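Local atomic coordinates of aminofutalosine deaminase (Helicobacter pylori, PDB entry 7LKK), a protein that deaminates aminofutalosine in the menaquinone pathway of Helicobacter pylori, as an iron-containing metallo-dependent hydrolase of the amidohydrolase family. Residues 73-77 and 128-132; 231-235 and 253-259; 22-26 and 401-405; 40-44 and 416-420. All coordinates share one frame; numbering follows the deposited sequence. Where two conformers were deposited one is given.

Contact 1: residues 73-77 and 128-132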
loop_
_atom_site.group_PDB
_atom_site.type_symbol
_atom_site.label_atom_id
_atom_site.label_comp_id
_atom_site.label_asym_id
_atom_site.label_seq_id
_atom_site.Cartn_x
_atom_site.Cartn_y
_atom_site.Cartn_z
ATOM N N PRO A 73 -22.824 -1.609 0.846
ATOM C CA PRO A 73 -23.118 -0.430 1.670
ATOM C C PRO A 73 -22.039 0.628 1.514
ATOM O O PRO A 73 -20.866 0.320 1.298
ATOM C CB PRO A 73 -23.145 -0.988 3.098
ATOM C CG PRO A 73 -23.330 -2.448 2.946
ATOM C CD PRO A 73 -22.667 -2.822 1.666
ATOM N N ALA A 74 -22.449 1.890 1.627
ATOM C CA ALA A 74 -21.477 2.967 1.735
ATOM C C ALA A 74 -20.552 2.717 2.920
ATOM O O ALA A 74 -20.947 2.141 3.938
ATOM C CB ALA A 74 -22.180 4.318 1.885
ATOM N N PHE A 75 -19.303 3.147 2.778
ATOM C CA PHE A 75 -18.313 2.889 3.809
ATOM C C PHE A 75 -18.538 3.792 5.016
ATOM O O PHE A 75 -19.184 4.841 4.936
ATOM C CB PHE A 75 -16.901 3.111 3.273
ATOM C CG PHE A 75 -16.461 2.083 2.273
ATOM C CD1 PHE A 75 -16.651 0.733 2.515
ATOM C CD2 PHE A 75 -15.848 2.470 1.093
ATOM C CE1 PHE A 75 -16.245 -0.213 1.594
ATOM C CE2 PHE A 75 -15.437 1.530 0.168
ATOM C CZ PHE A 75 -15.637 0.186 0.419
ATOM N N ILE A 76 -17.991 3.363 6.148
ATOM C CA ILE A 76 -17.908 4.176 7.354
ATOM C C ILE A 76 -16.433 4.349 7.683
ATOM O O ILE A 76 -15.702 3.359 7.820
ATOM C CB ILE A 76 -18.665 3.543 8.532
ATOM C CG1 ILE A 76 -20.177 3.568 8.282
ATOM C CG2 ILE A 76 -18.335 4.275 9.826
ATOM C CD1 ILE A 76 -20.712 2.326 7.604
ATOM N N ASN A 77 -15.990 5.599 7.788
ATOM C CA ASN A 77 -14.618 5.936 8.166
ATOM C C ASN A 77 -14.688 6.491 9.586
ATOM O O ASN A 77 -14.976 7.673 9.784
ATOM C CB ASN A 77 -14.006 6.933 7.186
ATOM C CG ASN A 77 -12.519 7.143 7.418
ATOM O OD1 ASN A 77 -11.906 6.464 8.242
ATOM N ND2 ASN A 77 -11.933 8.087 6.691
ATOM N N SER A 128 -14.468 7.888 -2.619
ATOM C CA SER A 128 -13.984 6.594 -2.156
ATOM C C SER A 128 -15.104 5.669 -1.701
ATOM O O SER A 128 -14.821 4.541 -1.283
ATOM C CB SER A 128 -12.983 6.790 -1.011
ATOM O OG SER A 128 -12.452 5.553 -0.571
ATOM N N GLY A 129 -16.355 6.117 -1.760
ATOM C CA GLY A 129 -17.481 5.331 -1.302
ATOM C C GLY A 129 -17.846 5.511 0.154
ATOM O O GLY A 129 -18.693 4.766 0.660
ATOM N N VAL A 130 -17.243 6.480 0.839
ATOM C CA VAL A 130 -17.502 6.704 2.258
ATOM C C VAL A 130 -18.763 7.542 2.410
ATOM O O VAL A 130 -18.879 8.620 1.815
ATOM C CB VAL A 130 -16.300 7.386 2.933
ATOM C CG1 VAL A 130 -16.608 7.692 4.391
ATOM C CG2 VAL A 130 -15.058 6.519 2.814
ATOM N N GLY A 131 -19.713 7.044 3.200
ATOM C CA GLY A 131 -20.950 7.758 3.449
ATOM C C GLY A 131 -21.044 8.349 4.844
ATOM O O GLY A 131 -21.826 9.275 5.081
ATOM N N SER A 132 -20.256 7.818 5.779
ATOM C CA SER A 132 -20.305 8.238 7.174
ATOM C C SER A 132 -18.888 8.377 7.708
ATOM O O SER A 132 -18.011 7.576 7.372
ATOM C CB SER A 132 -21.091 7.238 8.038
ATOM O OG SER A 132 -22.356 6.944 7.467
HETATM O O HOH W 1 -18.907 1.615 -0.369
HETATM O O HOH W 2 -22.055 5.196 5.284
#

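Contact 2: residues 231-235 and 253-259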
loop_
_atom_site.group_PDB
_atom_site.type_symbol
_atom_site.label_atom_id
_atom_site.label_comp_id
_atom_site.label_asym_id
_atom_site.label_seq_id
_atom_site.Cartn_x
_atom_site.Cartn_y
_atom_site.Cartn_z
ATOM N N TRP A 231 5.688 4.904 29.369
ATOM C CA TRP A 231 5.226 5.972 30.248
ATOM C C TRP A 231 4.068 5.501 31.118
ATOM O O TRP A 231 4.083 5.680 32.341
ATOM C CB TRP A 231 4.818 7.188 29.417
ATOM C CG TRP A 231 4.530 8.421 30.228
ATOM C CD1 TRP A 231 3.366 9.131 30.252
ATOM C CD2 TRP A 231 5.429 9.094 31.119
ATOM N NE1 TRP A 231 3.482 10.203 31.103
ATOM C CE2 TRP A 231 4.738 10.202 31.648
ATOM C CE3 TRP A 231 6.750 8.869 31.517
ATOM C CZ2 TRP A 231 5.323 11.080 32.556
ATOM C CZ3 TRP A 231 7.327 9.742 32.422
ATOM C CH2 TRP A 231 6.615 10.834 32.930
ATOM N N VAL A 232 3.055 4.894 30.497
ATOM C CA VAL A 232 1.862 4.488 31.234
ATOM C C VAL A 232 2.209 3.436 32.280
ATOM O O VAL A 232 1.749 3.504 33.427
ATOM C CB VAL A 232 0.785 3.987 30.254
ATOM C CG1 VAL A 232 -0.303 3.220 30.992
ATOM C CG2 VAL A 232 0.190 5.155 29.481
ATOM N N GLU A 233 3.044 2.463 31.914
ATOM C CA GLU A 233 3.299 1.342 32.811
ATOM C C GLU A 233 4.320 1.687 33.891
ATOM O O GLU A 233 4.139 1.308 35.053
ATOM C CB GLU A 233 3.765 0.124 32.010
ATOM C CG GLU A 233 2.645 -0.614 31.285
ATOM C CD GLU A 233 1.440 -0.882 32.171
ATOM O OE1 GLU A 233 0.301 -0.655 31.711
ATOM O OE2 GLU A 233 1.626 -1.332 33.323
ATOM N N ASN A 234 5.395 2.402 33.539
ATOM C CA ASN A 234 6.521 2.566 34.449
ATOM C C ASN A 234 7.005 4.005 34.598
ATOM O O ASN A 234 8.029 4.228 35.257
ATOM C CB ASN A 234 7.693 1.684 34.003
ATOM C CG ASN A 234 7.397 0.209 34.156
ATOM O OD1 ASN A 234 7.409 -0.325 35.262
ATOM N ND2 ASN A 234 7.121 -0.458 33.042
ATOM N N SER A 235 6.310 4.982 34.009
ATOM C CA SER A 235 6.700 6.392 34.102
ATOM C C SER A 235 8.145 6.604 33.654
ATOM O O SER A 235 8.898 7.379 34.248
ATOM C CB SER A 235 6.486 6.933 35.519
ATOM O OG SER A 235 5.113 7.163 35.778
ATOM N N THR A 253 5.667 12.231 36.307
ATOM C CA THR A 253 5.116 10.892 36.423
ATOM C C THR A 253 3.878 10.771 35.547
ATOM O O THR A 253 3.278 11.770 35.136
ATOM C CB THR A 253 4.761 10.548 37.875
ATOM O OG1 THR A 253 3.842 11.522 38.387
ATOM C CG2 THR A 253 6.014 10.527 38.737
ATOM N N SER A 254 3.504 9.528 35.262
ATOM C CA SER A 254 2.356 9.271 34.405
ATOM C C SER A 254 1.082 9.834 35.021
ATOM O O SER A 254 0.920 9.880 36.244
ATOM C CB SER A 254 2.196 7.770 34.163
ATOM O OG SER A 254 1.005 7.499 33.447
ATOM N N LEU A 255 0.182 10.298 34.153
ATOM C CA LEU A 255 -1.133 10.731 34.602
ATOM C C LEU A 255 -2.007 9.564 35.042
ATOM O O LEU A 255 -3.056 9.792 35.652
ATOM C CB LEU A 255 -1.835 11.514 33.491
ATOM C CG LEU A 255 -1.054 12.686 32.894
ATOM C CD1 LEU A 255 -1.824 13.306 31.740
ATOM C CD2 LEU A 255 -0.750 13.729 33.964
ATOM N N TYR A 256 -1.601 8.332 34.744
ATOM C CA TYR A 256 -2.365 7.141 35.090
ATOM C C TYR A 256 -1.395 6.047 35.503
ATOM O O TYR A 256 -0.419 5.783 34.795
ATOM C CB TYR A 256 -3.226 6.674 33.910
ATOM C CG TYR A 256 -4.181 7.727 33.401
ATOM C CD1 TYR A 256 -5.454 7.854 33.938
ATOM C CD2 TYR A 256 -3.809 8.599 32.385
ATOM C CE1 TYR A 256 -6.328 8.819 33.478
ATOM C CE2 TYR A 256 -4.676 9.567 31.919
ATOM C CZ TYR A 256 -5.937 9.671 32.470
ATOM O OH TYR A 256 -6.806 10.631 32.009
ATOM N N GLU A 257 -1.662 5.415 36.645
ATOM C CA GLU A 257 -0.812 4.335 37.147
ATOM C C GLU A 257 -1.264 3.028 36.508
ATOM O O GLU A 257 -2.084 2.291 37.056
ATOM C CB GLU A 257 -0.858 4.266 38.668
ATOM C CG GLU A 257 0.248 3.411 39.270
ATOM C CD GLU A 257 1.635 3.910 38.903
ATOM O OE1 GLU A 257 1.919 5.107 39.122
ATOM O OE2 GLU A 257 2.441 3.103 38.390
ATOM N N GLY A 258 -0.718 2.742 35.333
ATOM C CA GLY A 258 -1.015 1.518 34.621
ATOM C C GLY A 258 -2.142 1.684 33.615
ATOM O O GLY A 258 -2.966 2.594 33.695
ATOM N N ALA A 259 -2.169 0.767 32.648
ATOM C CA ALA A 259 -3.186 0.822 31.604
ATOM C C ALA A 259 -4.584 0.625 32.178
ATOM O O ALA A 259 -5.544 1.257 31.721
ATOM C CB ALA A 259 -2.892 -0.223 30.529
#

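Contact 3: residues 22-26 and 401-405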
loop_
_atom_site.group_PDB
_atom_site.type_symbol
_atom_site.label_atom_id
_atom_site.label_comp_id
_atom_site.label_asym_id
_atom_site.label_seq_id
_atom_site.Cartn_x
_atom_site.Cartn_y
_atom_site.Cartn_z
ATOM N N SER A 22 -24.202 -7.146 -10.681
ATOM C CA SER A 22 -23.774 -8.530 -10.859
ATOM C C SER A 22 -23.343 -9.155 -9.541
ATOM O O SER A 22 -23.500 -10.365 -9.346
ATOM C CB SER A 22 -22.629 -8.600 -11.872
ATOM O OG SER A 22 -23.000 -8.015 -13.107
ATOM N N LEU A 23 -22.791 -8.353 -8.637
ATOM C CA LEU A 23 -22.362 -8.811 -7.324
ATOM C C LEU A 23 -22.877 -7.833 -6.283
ATOM O O LEU A 23 -22.779 -6.616 -6.472
ATOM C CB LEU A 23 -20.836 -8.922 -7.247
ATOM C CG LEU A 23 -20.193 -9.969 -8.160
ATOM C CD1 LEU A 23 -18.718 -9.658 -8.375
ATOM C CD2 LEU A 23 -20.371 -11.362 -7.579
ATOM N N VAL A 24 -23.433 -8.362 -5.199
ATOM C CA VAL A 24 -23.921 -7.561 -4.083
ATOM C C VAL A 24 -23.257 -8.067 -2.812
ATOM O O VAL A 24 -23.325 -9.263 -2.507
ATOM C CB VAL A 24 -25.455 -7.624 -3.955
ATOM C CG1 VAL A 24 -25.919 -6.833 -2.739
ATOM C CG2 VAL A 24 -26.115 -7.101 -5.220
ATOM N N PHE A 25 -22.610 -7.163 -2.081
ATOM C CA PHE A 25 -22.001 -7.480 -0.794
ATOM C C PHE A 25 -22.973 -7.049 0.297
ATOM O O PHE A 25 -23.209 -5.850 0.487
ATOM C CB PHE A 25 -20.653 -6.776 -0.626
ATOM C CG PHE A 25 -19.608 -7.196 -1.626
ATOM C CD1 PHE A 25 -19.781 -8.324 -2.416
ATOM C CD2 PHE A 25 -18.441 -6.460 -1.767
ATOM C CE1 PHE A 25 -18.815 -8.699 -3.329
ATOM C CE2 PHE A 25 -17.473 -6.832 -2.676
ATOM C CZ PHE A 25 -17.659 -7.953 -3.458
ATOM N N LEU A 26 -23.544 -8.023 1.011
ATOM C CA LEU A 26 -24.490 -7.693 2.072
ATOM C C LEU A 26 -23.795 -7.082 3.280
ATOM O O LEU A 26 -24.391 -6.261 3.987
ATOM C CB LEU A 26 -25.266 -8.938 2.498
ATOM C CG LEU A 26 -26.276 -9.521 1.513
ATOM C CD1 LEU A 26 -27.202 -10.481 2.238
ATOM C CD2 LEU A 26 -27.072 -8.416 0.836
ATOM N N ALA A 401 -14.556 -12.292 -5.207
ATOM C CA ALA A 401 -15.217 -11.008 -5.426
ATOM C C ALA A 401 -14.757 -9.954 -4.425
ATOM O O ALA A 401 -14.464 -8.814 -4.800
ATOM C CB ALA A 401 -16.735 -11.186 -5.357
ATOM N N ILE A 402 -14.709 -10.313 -3.140
ATOM C CA ILE A 402 -14.378 -9.334 -2.108
ATOM C C ILE A 402 -12.933 -8.869 -2.246
ATOM O O ILE A 402 -12.640 -7.671 -2.152
ATOM C CB ILE A 402 -14.657 -9.918 -0.712
ATOM C CG1 ILE A 402 -16.163 -10.010 -0.464
ATOM C CG2 ILE A 402 -13.985 -9.078 0.367
ATOM C CD1 ILE A 402 -16.533 -10.906 0.691
ATOM N N LEU A 403 -12.006 -9.805 -2.459
ATOM C CA LEU A 403 -10.599 -9.435 -2.590
ATOM C C LEU A 403 -10.353 -8.628 -3.861
ATOM O O LEU A 403 -9.678 -7.592 -3.826
ATOM C CB LEU A 403 -9.721 -10.684 -2.562
ATOM C CG LEU A 403 -8.242 -10.472 -2.906
ATOM C CD1 LEU A 403 -7.591 -9.487 -1.946
ATOM C CD2 LEU A 403 -7.495 -11.797 -2.909
ATOM N N GLN A 404 -10.893 -9.084 -4.997
ATOM C CA GLN A 404 -10.709 -8.351 -6.247
ATOM C C GLN A 404 -11.329 -6.961 -6.166
ATOM O O GLN A 404 -10.791 -6.000 -6.730
ATOM C CB GLN A 404 -11.304 -9.131 -7.421
ATOM C CG GLN A 404 -10.674 -10.497 -7.659
ATOM C CD GLN A 404 -9.285 -10.418 -8.256
ATOM O OE1 GLN A 404 -8.872 -9.378 -8.773
ATOM N NE2 GLN A 404 -8.555 -11.524 -8.191
ATOM N N PHE A 405 -12.468 -6.839 -5.481
ATOM C CA PHE A 405 -13.065 -5.525 -5.265
ATOM C C PHE A 405 -12.109 -4.608 -4.510
ATOM O O PHE A 405 -11.869 -3.469 -4.923
ATOM C CB PHE A 405 -14.385 -5.661 -4.503
ATOM C CG PHE A 405 -14.918 -4.355 -3.984
ATOM C CD1 PHE A 405 -15.660 -3.522 -4.804
ATOM C CD2 PHE A 405 -14.665 -3.954 -2.681
ATOM C CE1 PHE A 405 -16.147 -2.316 -4.332
ATOM C CE2 PHE A 405 -15.150 -2.750 -2.205
ATOM C CZ PHE A 405 -15.891 -1.932 -3.032
#

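Contact 4: residues 40-44 and 416-420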
loop_
_atom_site.group_PDB
_atom_site.type_symbol
_atom_site.label_atom_id
_atom_site.label_comp_id
_atom_site.label_asym_id
_atom_site.label_seq_id
_atom_site.Cartn_x
_atom_site.Cartn_y
_atom_site.Cartn_z
ATOM N N VAL A 40 -34.578 -2.718 -3.224
ATOM C CA VAL A 40 -35.615 -1.694 -3.263
ATOM C C VAL A 40 -35.401 -0.775 -2.073
ATOM O O VAL A 40 -35.218 -1.246 -0.942
ATOM C CB VAL A 40 -37.024 -2.310 -3.230
ATOM C CG1 VAL A 40 -38.081 -1.218 -3.320
ATOM C CG2 VAL A 40 -37.196 -3.308 -4.356
ATOM N N PHE A 41 -35.419 0.533 -2.315
ATOM C CA PHE A 41 -35.142 1.473 -1.241
ATOM C C PHE A 41 -35.819 2.806 -1.514
ATOM O O PHE A 41 -35.947 3.233 -2.664
ATOM C CB PHE A 41 -33.631 1.684 -1.058
ATOM C CG PHE A 41 -32.949 2.306 -2.249
ATOM C CD1 PHE A 41 -32.573 1.532 -3.336
ATOM C CD2 PHE A 41 -32.669 3.663 -2.274
ATOM C CE1 PHE A 41 -31.943 2.103 -4.428
ATOM C CE2 PHE A 41 -32.036 4.240 -3.363
ATOM C CZ PHE A 41 -31.671 3.457 -4.439
ATOM N N ASP A 42 -36.262 3.449 -0.433
ATOM C CA ASP A 42 -36.583 4.868 -0.461
ATOM C C ASP A 42 -35.493 5.583 0.328
ATOM O O ASP A 42 -34.344 5.639 -0.121
ATOM C CB ASP A 42 -37.976 5.140 0.119
ATOM C CG ASP A 42 -38.315 4.232 1.288
ATOM O OD1 ASP A 42 -37.441 4.014 2.152
ATOM O OD2 ASP A 42 -39.461 3.738 1.345
ATOM N N GLU A 43 -35.819 6.087 1.519
ATOM C CA GLU A 43 -34.776 6.544 2.428
ATOM C C GLU A 43 -34.141 5.387 3.187
ATOM O O GLU A 43 -32.990 5.502 3.624
ATOM C CB GLU A 43 -35.334 7.571 3.416
ATOM C CG GLU A 43 -35.617 8.932 2.799
ATOM C CD GLU A 43 -37.065 9.096 2.382
ATOM O OE1 GLU A 43 -37.818 8.102 2.444
ATOM O OE2 GLU A 43 -37.450 10.216 1.987
ATOM N N LYS A 44 -34.862 4.281 3.345
ATOM C CA LYS A 44 -34.350 3.078 3.978
ATOM C C LYS A 44 -34.372 1.940 2.969
ATOM O O LYS A 44 -35.040 2.014 1.934
ATOM C CB LYS A 44 -35.179 2.694 5.212
ATOM C CG LYS A 44 -35.375 3.815 6.224
ATOM C CD LYS A 44 -34.074 4.157 6.930
ATOM C CE LYS A 44 -34.334 4.895 8.237
ATOM N NZ LYS A 44 -34.435 6.366 8.035
ATOM N N PHE A 416 -25.416 6.612 -3.169
ATOM C CA PHE A 416 -26.707 7.018 -2.629
ATOM C C PHE A 416 -26.578 7.145 -1.119
ATOM O O PHE A 416 -26.076 6.228 -0.461
ATOM C CB PHE A 416 -27.804 6.010 -2.978
ATOM C CG PHE A 416 -28.042 5.848 -4.453
ATOM C CD1 PHE A 416 -27.308 4.931 -5.188
ATOM C CD2 PHE A 416 -29.008 6.599 -5.101
ATOM C CE1 PHE A 416 -27.527 4.775 -6.544
ATOM C CE2 PHE A 416 -29.232 6.448 -6.456
ATOM C CZ PHE A 416 -28.489 5.535 -7.179
ATOM N N LEU A 417 -27.019 8.278 -0.579
ATOM C CA LEU A 417 -26.993 8.526 0.857
ATOM C C LEU A 417 -28.392 8.918 1.296
ATOM O O LEU A 417 -28.945 9.908 0.805
ATOM C CB LEU A 417 -25.981 9.619 1.214
ATOM C CG LEU A 417 -24.516 9.242 0.980
ATOM C CD1 LEU A 417 -23.582 10.358 1.427
ATOM C CD2 LEU A 417 -24.176 7.935 1.683
ATOM N N GLY A 418 -28.959 8.148 2.219
ATOM C CA GLY A 418 -30.359 8.324 2.565
ATOM C C GLY A 418 -31.288 8.203 1.379
ATOM O O GLY A 418 -32.334 8.859 1.347
ATOM N N GLY A 419 -30.927 7.383 0.390
ATOM C CA GLY A 419 -31.740 7.196 -0.791
ATOM C C GLY A 419 -31.582 8.245 -1.868
ATOM O O GLY A 419 -32.133 8.068 -2.962
ATOM N N LYS A 420 -30.861 9.329 -1.604
ATOM C CA LYS A 420 -30.643 10.383 -2.584
ATOM C C LYS A 420 -29.315 10.167 -3.295
ATOM O O LYS A 420 -28.303 9.856 -2.659
ATOM C CB LYS A 420 -30.662 11.761 -1.917
ATOM C CG LYS A 420 -31.891 12.013 -1.060
ATOM C CD LYS A 420 -31.900 13.428 -0.501
ATOM C CE LYS A 420 -33.123 13.669 0.370
ATOM N NZ LYS A 420 -33.219 15.087 0.818
#

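Contact 1: residues 73-77 and 128-132
Phe75 holds CG beside its own backbone N (chi1 -70°), which carries CD2 to 3.3 Å from Ser128 O, a carbonyl lying in the plane of the ring at its edge. Val130 places CG1 anti to its backbone N (chi1 177°) against Asn77 CB, while its CG2 packs on Phe75 CB. The backbones pair as parallel strands, with Phe75 N giving a nearly straight bond of 2.7 Å to Gly129 O and Asn77 N one of 2.9 Å to Ser132 O. Between them a beta bulge shifts the register: Phe75 O takes both Gly131 N at 2.9 Å and Ser132 N at 3.3 Å, the latter in its carbonyl plane, and also a water that links it to Ser132 OG, itself hydrogen-bonded to Asn376 and Asn152. Gly129, with positive phi, closes helix 115-127 in a Schellman motif just before the strand begins. Beyond the bulge, Ile76 CG1 rests on Ser132 CB at 3.8 Å. The contact joins the first two parallel barrel strands, 69-80 and 130-137; Asn77, whose side-chain ND2 is hydrogen-bonded to Gln125 and Thr327, precedes the iron ligand His79 by two residues, and helix 338-348 covers Phe75 and Val130.

Contact 2: residues 231-235 and 253-259
Trp231 presents one face of its indole to Ser254, whose CA stands 3.4 Å above the plane toward the rim and whose CB makes a CH-pi contact 4.2 Å from the centroid of the five-membered ring. Thr253 comes in obliquely, its carbonyl C 3.3 Å from Trp231 CZ2. NE1 of the indole is bonded to Tyr243, and Phe239 meets the ring with its plane inclined by about 30°, so residues of the intervening chain probably help to fix the indole. A second flat group at the contact is the Glu233 carboxylate: its OE1 accepts from Ala259 N at 3.0 Å on the syn side, with the donor 31° out of the carboxylate plane. A bend at chi2 (-48°) brings this carboxylate back to the start of helix 259-264, although the side chain sets out away from it. Gly258, at the N-cap position of that helix, shares its N-H between Val232 O at 3.2 Å, a bent bond with the donor tilted well off the carbonyl plane, and, weakly, Tyr256 O. Val232 CG1 packs beside it, 3.5 Å from Ala259 N. At the end of helix 226-234, Ser235 has left helical angles with positive phi, and its OG receives Ser254 N at 2.9 Å. Ser254 OG in turn donates to Tyr256 O, bracing the loop internally. Three backbone N-H groups thus bind the C-terminal end of helix 226-234 to the loop and to the N-terminus of helix 259-264, and the negative Glu233 carboxylate probably interacts favourably with the positive end of that helix's dipole.

Contact 3: residues 22-26 and 401-405
The aromatic interaction is a T-shaped pair between Phe25 and Phe405: the edge of Phe25 points at the face of Phe405, with centroids 5.6 Å apart and planes at 84°. Phe25 CE2 makes the approach and also lies 3.8 Å from Phe405 CB, which sits in the plane of the Phe25 ring. Phe405 points CB at that edge, and with CG anti to the backbone N (chi1 168°) its ring runs across the edge and turns a face to CE2. A CH-pi contact comes next, with Ile402 CG1 over one face of Phe25, 4.0 Å from its centroid and close to the ring normal. Aliphatic packing completes the set: Ala401 CB touches Phe25 CE1 at 3.8 Å and Leu23 CD1 at 3.9 Å. Ala401 O lies at the edge of the Phe25 ring, 3.6 Å from CZ, but this carbonyl is already bonded to Phe405 N within the helix. Leu23 and Phe25, alternate residues of the strand, point the same way, to the first turn of helix 401-408, whose axis runs at 89° to the strand. Val33, Val70, Leu72 and Leu361 pack around Phe25. No hydrogen bond joins the two segments; the helix is held to the strand by dispersion and ring contacts in a buried, apolar interface.

Contact 4: residues 40-44 and 416-420
A type I' beta turn, Leu417 to Lys420, packs here against an Asx turn that follows strand 37-41. In the first, Leu417 and Lys420 exchange two backbone hydrogen bonds, as in a tight two-residue hairpin; in the second, Asp42 OD1 accepts Lys44 N at 2.9 Å in a nearly straight bond. Gly419, which has positive phi, brings its CA to 3.1 Å from Asp42 O, a CA-H...O contact. A second such contact runs the other way, from Glu43 CA to Gly418 O at 3.5 Å, and Glu43 CG lies alongside the same oxygen. On the strands leading into the turns, Phe41 places CG between backbone N and carbonyl carbon (chi1 64°), from where CZ stands 4.2 Å over the face of Phe416, toward its rim. The two rings meet edge-to-face, their centroids 5.5 Å apart and planes at 66°. Gly419 O lies at the edge of Phe41, 3.9 Å from CE2. Gly418 N is bonded to Asp386, and Glu43 pairs through its backbone with Ala385, so the chain just before strand 387-391 engages both turns. Without a conventional hydrogen bond across it, the contact rests on close backbone approach at the two glycines and on a buried aromatic pair.

In the fold
The touching residues of contacts 1 and 3 are all buried, whereas contacts 2 and 4 reach the surface. Contact 1 is backbone pairing in the barrel; contact 3 is apolar packing of a helix on a strand next to strand 69-80, and the two meet where Pro73 packs on Phe25 and Phe75 on Phe405. Contact 4 touches contact 1 through Leu417, which packs on Ala74 and Gly131. Contacts 3 and 4 both bring the N-terminal part of the chain against its C-terminal part, and their segments alternate along the sequence. Contact 2 stands apart, about 37 Å from contact 1 between centres, and relies on helix-end polar bonds where contact 4 uses CA-H...O contacts and an aromatic pair.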